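Local coordinates for histone RNA hairpin-binding protein (Drosophila melanogaster, PDB 4TV0) that binds the stem-loop of histone mRNA and takes part in histone pre-mRNA 3' processing, coupling histone mRNA production to the cell cycle, at residues K53-R56 against R57-D60; E6-P9 against A10-S13. The protein carries 2 engineered substitutions. All blocks are in the same frame, centred on the assembly; numbering follows the deposited sequence.

Contact 1: K53-R56 against R57-D60; sequences KYSR and RAFD. With nucleotides of chain B.
Arg56 and Asp60 face each other across the first turn of helix 56-67, just past its N-cap, Ser55, in the RNA-binding domain of the protein. CG of Arg56 lies anti to the backbone N (chi1 -178°) and the chain then bends at chi2 (57°), which folds the guanidinium back along the helix toward Asp60. NE meets Asp60 OD2 at 3.2 Å in a salt bridge. The donor comes from above the carboxylate, and the two flat groups stand nearly perpendicular, 89° apart. Asp60 OD1 is taken by Gln18 of helix 9-22, so the acid ties Arg56 to the other helix. The guanidinium itself serves the RNA: NH1 donates to OP2 of C11 of chain B at 3.0 Å, NH2 pairs with another phosphate, and C5 of the C11 base lies over the centre of one face.

Arg57, next along the helix, reads a base instead. Extended from CG to NE, it reaches the Hoogsteen edge of G9 of chain B, giving NE to N7 at 2.8 Å in a nearly straight bond and NH2 to O6 at 2.7 Å. The base of G8 of chain B covers a face of this guanidinium, with N7 over its centre.

Tyr54, ahead of the cap, packs on the helix. Its CB touches Ala58 CB, and its CD2 meets the Phe59 ring at the edge, near the ring plane, 4.0 Å from CD1, the two side chains crossing at about a right angle. Arg15 of helix 9-22 touches the Tyr54 side chain and makes a cation-pi contact with Phe59. Ser55 caps the turn: its OG accepts from Ala58 N at 3.1 Å and makes a weak bond to OP2 of G9 of chain B, 3.3 Å away.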
loop_
_atom_site.group_PDB
_atom_site.type_symbol
_atom_site.label_atom_id
_atom_site.label_comp_id
_atom_site.label_asym_id
_atom_site.label_seq_id
_atom_site.Cartn_x
_atom_site.Cartn_y
_atom_site.Cartn_z
ATOM N N LYS A 53 -9.139 2.665 -6.216
ATOM C CA LYS A 53 -10.254 1.931 -5.657
ATOM C C LYS A 53 -9.933 0.440 -5.646
ATOM O O LYS A 53 -9.833 -0.197 -6.702
ATOM C CB LYS A 53 -11.529 2.186 -6.468
ATOM C CG LYS A 53 -11.856 3.650 -6.713
ATOM C CD LYS A 53 -12.368 4.336 -5.454
ATOM C CE LYS A 53 -13.669 3.710 -4.975
ATOM N NZ LYS A 53 -14.443 4.733 -4.225
ATOM N N TYR A 54 -9.766 -0.113 -4.447
ATOM C CA TYR A 54 -9.503 -1.545 -4.291
ATOM C C TYR A 54 -10.077 -2.068 -3.009
ATOM O O TYR A 54 -10.003 -1.396 -1.976
ATOM C CB TYR A 54 -8.002 -1.846 -4.191
ATOM C CG TYR A 54 -7.138 -1.493 -5.373
ATOM C CD1 TYR A 54 -7.058 -2.336 -6.487
ATOM C CD2 TYR A 54 -6.352 -0.339 -5.358
ATOM C CE1 TYR A 54 -6.241 -2.008 -7.584
ATOM C CE2 TYR A 54 -5.529 -0.010 -6.438
ATOM C CZ TYR A 54 -5.476 -0.848 -7.542
ATOM O OH TYR A 54 -4.661 -0.517 -8.601
ATOM N N SER A 55 -10.570 -3.300 -3.062
ATOM C CA SER A 55 -10.889 -4.063 -1.864
ATOM C C SER A 55 -9.650 -4.198 -0.956
ATOM O O SER A 55 -8.506 -4.075 -1.403
ATOM C CB SER A 55 -11.374 -5.462 -2.259
ATOM O OG SER A 55 -10.265 -6.319 -2.541
ATOM N N ARG A 56 -9.889 -4.497 0.314
ATOM C CA ARG A 56 -8.824 -4.680 1.287
ATOM C C ARG A 56 -7.822 -5.801 0.916
ATOM O O ARG A 56 -6.606 -5.577 0.927
ATOM C CB ARG A 56 -9.442 -4.912 2.670
ATOM C CG ARG A 56 -8.454 -5.069 3.796
ATOM C CD ARG A 56 -7.526 -3.888 3.918
ATOM N NE ARG A 56 -6.604 -4.067 5.038
ATOM C CZ ARG A 56 -6.784 -3.577 6.262
ATOM N NH1 ARG A 56 -7.857 -2.854 6.548
ATOM N NH2 ARG A 56 -5.874 -3.798 7.201
ATOM N N ARG A 57 -8.330 -6.990 0.581
ATOM C CA ARG A 57 -7.487 -8.111 0.155
ATOM C C ARG A 57 -6.681 -7.750 -1.089
ATOM O O ARG A 57 -5.536 -8.173 -1.255
ATOM C CB ARG A 57 -8.332 -9.359 -0.125
ATOM C CG ARG A 57 -9.221 -9.769 1.041
ATOM C CD ARG A 57 -10.164 -10.927 0.680
ATOM N NE ARG A 57 -10.655 -11.562 1.898
ATOM C CZ ARG A 57 -10.012 -12.537 2.533
ATOM N NH1 ARG A 57 -8.868 -13.004 2.043
ATOM N NH2 ARG A 57 -10.519 -13.046 3.652
ATOM N N ALA A 58 -7.282 -6.963 -1.964
ATOM C CA ALA A 58 -6.624 -6.577 -3.193
ATOM C C ALA A 58 -5.414 -5.695 -2.924
ATOM O O ALA A 58 -4.322 -5.960 -3.422
ATOM C CB ALA A 58 -7.598 -5.886 -4.098
ATOM N N PHE A 59 -5.588 -4.651 -2.124
ATOM C CA PHE A 59 -4.460 -3.771 -1.835
ATOM C C PHE A 59 -3.412 -4.468 -0.975
ATOM O O PHE A 59 -2.204 -4.267 -1.141
ATOM C CB PHE A 59 -4.910 -2.502 -1.128
ATOM C CG PHE A 59 -3.892 -1.408 -1.180
ATOM C CD1 PHE A 59 -3.824 -0.555 -2.271
ATOM C CD2 PHE A 59 -2.975 -1.249 -0.167
ATOM C CE1 PHE A 59 -2.876 0.459 -2.332
ATOM C CE2 PHE A 59 -2.032 -0.234 -0.222
ATOM C CZ PHE A 59 -1.983 0.612 -1.317
ATOM N N ASP A 60 -3.887 -5.280 -0.040
ATOM C CA ASP A 60 -2.988 -6.048 0.794
ATOM C C ASP A 60 -2.138 -7.025 -0.030
ATOM O O ASP A 60 -0.951 -7.213 0.248
ATOM C CB ASP A 60 -3.762 -6.766 1.898
ATOM C CG ASP A 60 -3.946 -5.896 3.120
ATOM O OD1 ASP A 60 -3.403 -4.767 3.109
ATOM O OD2 ASP A 60 -4.602 -6.345 4.094
ATOM P P G B 9 -13.145 -8.836 -2.285
ATOM O OP1 G B 9 -13.290 -7.879 -3.409
ATOM O OP2 G B 9 -11.789 -9.093 -1.740
ATOM O "O5'" G B 9 -14.036 -8.412 -1.039
ATOM C "C5'" G B 9 -15.285 -7.774 -1.200
ATOM C "C4'" G B 9 -15.890 -7.469 0.142
ATOM O "O4'" G B 9 -16.167 -8.705 0.839
ATOM C "C3'" G B 9 -14.997 -6.704 1.104
ATOM O "O3'" G B 9 -14.998 -5.321 0.848
ATOM C "C2'" G B 9 -15.568 -7.078 2.463
ATOM O "O2'" G B 9 -16.716 -6.319 2.758
ATOM C "C1'" G B 9 -15.986 -8.525 2.230
ATOM N N9 G B 9 -14.941 -9.450 2.695
ATOM C C8 G B 9 -14.005 -10.119 1.951
ATOM N N7 G B 9 -13.219 -10.844 2.696
ATOM C C5 G B 9 -13.658 -10.634 3.994
ATOM C C6 G B 9 -13.196 -11.166 5.227
ATOM O O6 G B 9 -12.256 -11.957 5.427
ATOM N N1 G B 9 -13.956 -10.664 6.293
ATOM C C2 G B 9 -15.019 -9.776 6.196
ATOM N N2 G B 9 -15.625 -9.407 7.338
ATOM N N3 G B 9 -15.450 -9.294 5.048
ATOM C C4 G B 9 -14.726 -9.765 4.006
ATOM P P G B 8 -9.397 -13.188 -2.779
ATOM O OP1 G B 8 -8.760 -13.702 -1.530
ATOM O OP2 G B 8 -9.192 -13.851 -4.090
ATOM O "O5'" G B 8 -10.962 -13.072 -2.501
ATOM C "C5'" G B 8 -11.856 -12.713 -3.546
ATOM C "C4'" G B 8 -13.269 -12.587 -3.040
ATOM O "O4'" G B 8 -13.625 -13.780 -2.297
ATOM C "C3'" G B 8 -13.527 -11.441 -2.073
ATOM O "O3'" G B 8 -13.788 -10.229 -2.763
ATOM C "C2'" G B 8 -14.723 -11.936 -1.268
ATOM O "O2'" G B 8 -15.927 -11.722 -1.995
ATOM C "C1'" G B 8 -14.459 -13.446 -1.210
ATOM N N9 G B 8 -13.800 -13.889 0.036
ATOM C C8 G B 8 -12.618 -14.588 0.098
ATOM N N7 G B 8 -12.246 -14.889 1.314
ATOM C C5 G B 8 -13.250 -14.359 2.110
ATOM C C6 G B 8 -13.380 -14.376 3.524
ATOM O O6 G B 8 -12.619 -14.878 4.368
ATOM N N1 G B 8 -14.541 -13.723 3.920
ATOM C C2 G B 8 -15.456 -13.135 3.072
ATOM N N2 G B 8 -16.505 -12.556 3.682
ATOM N N3 G B 8 -15.345 -13.114 1.744
ATOM C C4 G B 8 -14.224 -13.743 1.337
ATOM P P C B 11 -11.314 -2.259 6.404
ATOM O OP1 C B 11 -11.446 -0.801 6.754
ATOM O OP2 C B 11 -10.512 -2.784 5.263
ATOM O "O5'" C B 11 -10.800 -3.023 7.709
ATOM C "C5'" C B 11 -11.209 -2.612 8.999
ATOM C "C4'" C B 11 -10.703 -3.535 10.084
ATOM O "O4'" C B 11 -10.946 -4.933 9.762
ATOM C "C3'" C B 11 -9.218 -3.525 10.367
ATOM O "O3'" C B 11 -8.756 -2.363 11.008
ATOM C "C2'" C B 11 -9.060 -4.787 11.194
ATOM O "O2'" C B 11 -9.602 -4.601 12.491
ATOM C "C1'" C B 11 -9.980 -5.736 10.431
ATOM N N1 C B 11 -9.182 -6.508 9.464
ATOM C C2 C B 11 -8.411 -7.545 10.016
ATOM O O2 C B 11 -8.481 -7.796 11.239
ATOM N N3 C B 11 -7.628 -8.284 9.201
ATOM C C4 C B 11 -7.578 -8.001 7.902
ATOM N N4 C B 11 -6.774 -8.762 7.151
ATOM C C5 C B 11 -8.344 -6.937 7.323
ATOM C C6 C B 11 -9.116 -6.210 8.137
#

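Contact 2: E6-P9 against A10-S13; sequences EADP and AILS
Glu6 lies across Ile11, the two side chains meeting at about a right angle: its CG rests near Ile11 CG2, and its carboxylate carbon CD comes to 3.8 Å from Ile11 CD1. A bend at chi2 (44°) curls the Glu6 chain back over its own following backbone. There OE2 takes two amide hydrogens, from Ala7 N at 3.0 Å, which approaches from above the carboxylate plane, and from Asp8 N at 2.8 Å on the anti lone pair. These two bonds fix the rotation of the carboxylate while its carbon covers the end of Ile11. With an alanine here, the Ala7 and Asp8 amides would probably be left without this acceptor, and the CD1 end of Ile11 would lose its cover. The backbone of Glu6 is hydrogen-bonded to Tyr51, in the chain before helix 56-67.

The lead-in ends in an N-cap, Asp8, followed by Pro9 as the first residue of helix 9-22. Asp8 OD2 accepts from Ile11 N at 3.2 Å, with the donor out of the carboxylate plane, and more weakly from Ala10 N. The same oxygen sits beside Ile11 CG1, so Ile11 is met by acidic side chains on two fronts, Asp8 at CG1 and Glu6 at CG2 and CD1. Leu12 N donates almost straight to Asp8 O at 3.1 Å, the first regular bond of the helix. The Leu12 side chain packs on the lead-in backbone, CD1 lying 4.1 Å from Ala7 O. The next carbonyl, Pro9 O, is gripped twice by Ser13, a turn further on: OG donates to it at 3.0 Å in the carbonyl plane, and the backbone N from above that plane.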
loop_
_atom_site.group_PDB
_atom_site.type_symbol
_atom_site.label_atom_id
_atom_site.label_comp_id
_atom_site.label_asym_id
_atom_site.label_seq_id
_atom_site.Cartn_x
_atom_site.Cartn_y
_atom_site.Cartn_z
ATOM N N GLU A 6 -9.872 6.771 -4.331
ATOM C CA GLU A 6 -10.174 6.693 -2.902
ATOM C C GLU A 6 -9.927 8.040 -2.200
ATOM O O GLU A 6 -9.042 8.812 -2.604
ATOM C CB GLU A 6 -9.304 5.578 -2.287
ATOM C CG GLU A 6 -9.591 5.190 -0.842
ATOM C CD GLU A 6 -11.079 5.041 -0.520
ATOM O OE1 GLU A 6 -11.746 4.111 -1.049
ATOM O OE2 GLU A 6 -11.578 5.871 0.281
ATOM N N ALA A 7 -10.712 8.326 -1.155
ATOM C CA ALA A 7 -10.616 9.616 -0.441
ATOM C C ALA A 7 -10.758 9.489 1.077
ATOM O O ALA A 7 -10.373 10.407 1.818
ATOM C CB ALA A 7 -11.632 10.627 -0.993
ATOM N N ASP A 8 -11.290 8.349 1.528
ATOM C CA ASP A 8 -11.437 8.064 2.954
ATOM C C ASP A 8 -10.120 8.175 3.699
ATOM O O ASP A 8 -9.155 7.490 3.383
ATOM C CB ASP A 8 -12.038 6.673 3.184
ATOM C CG ASP A 8 -12.197 6.353 4.670
ATOM O OD1 ASP A 8 -12.966 7.063 5.366
ATOM O OD2 ASP A 8 -11.547 5.404 5.150
ATOM N N PRO A 9 -10.074 9.041 4.709
ATOM C CA PRO A 9 -8.796 9.289 5.382
ATOM C C PRO A 9 -8.236 8.097 6.160
ATOM O O PRO A 9 -7.043 8.078 6.472
ATOM C CB PRO A 9 -9.115 10.466 6.318
ATOM C CG PRO A 9 -10.264 11.148 5.669
ATOM C CD PRO A 9 -11.096 10.027 5.086
ATOM N N ALA A 10 -9.061 7.114 6.485
ATOM C CA ALA A 10 -8.527 5.983 7.241
ATOM C C ALA A 10 -7.864 4.996 6.302
ATOM O O ALA A 10 -6.828 4.429 6.632
ATOM C CB ALA A 10 -9.593 5.307 8.073
ATOM N N ILE A 11 -8.450 4.808 5.128
ATOM C CA ILE A 11 -7.849 3.948 4.123
ATOM C C ILE A 11 -6.542 4.558 3.596
ATOM O O ILE A 11 -5.502 3.893 3.561
ATOM C CB ILE A 11 -8.816 3.665 2.975
ATOM C CG1 ILE A 11 -10.094 3.015 3.494
ATOM C CG2 ILE A 11 -8.176 2.759 1.925
ATOM C CD1 ILE A 11 -10.985 2.532 2.375
ATOM N N LEU A 12 -6.580 5.835 3.231
ATOM C CA LEU A 12 -5.375 6.509 2.741
ATOM C C LEU A 12 -4.199 6.428 3.714
ATOM O O LEU A 12 -3.083 6.086 3.324
ATOM C CB LEU A 12 -5.653 7.972 2.382
ATOM C CG LEU A 12 -6.459 8.146 1.093
ATOM C CD1 LEU A 12 -6.536 9.609 0.658
ATOM C CD2 LEU A 12 -5.851 7.256 0.014
ATOM N N SER A 13 -4.450 6.725 4.984
ATOM C CA SER A 13 -3.357 6.752 5.946
ATOM C C SER A 13 -2.778 5.356 6.224
ATOM O O SER A 13 -1.574 5.224 6.424
ATOM C CB SER A 13 -3.779 7.444 7.237
ATOM O OG SER A 13 -4.756 6.682 7.894
#

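Contact 2 comes first along the chain and contact 1 second, and each marks the capped start of a helix, 9-22 and 56-67 respectively. Their centres are 12 Å apart, and the two short helical segments run in roughly the same direction, so both helix beginnings lie at one end of the RNA-binding domain. They touch through Lys53 CD, which packs 3.7 Å from Glu6 N. Contact 1 carries two arginines that bind the RNA, whereas contact 2 is a surface contact whose nearest atom is about 5 Å from the nucleic acid. Further along, helix 9-22 also packs against contact 1.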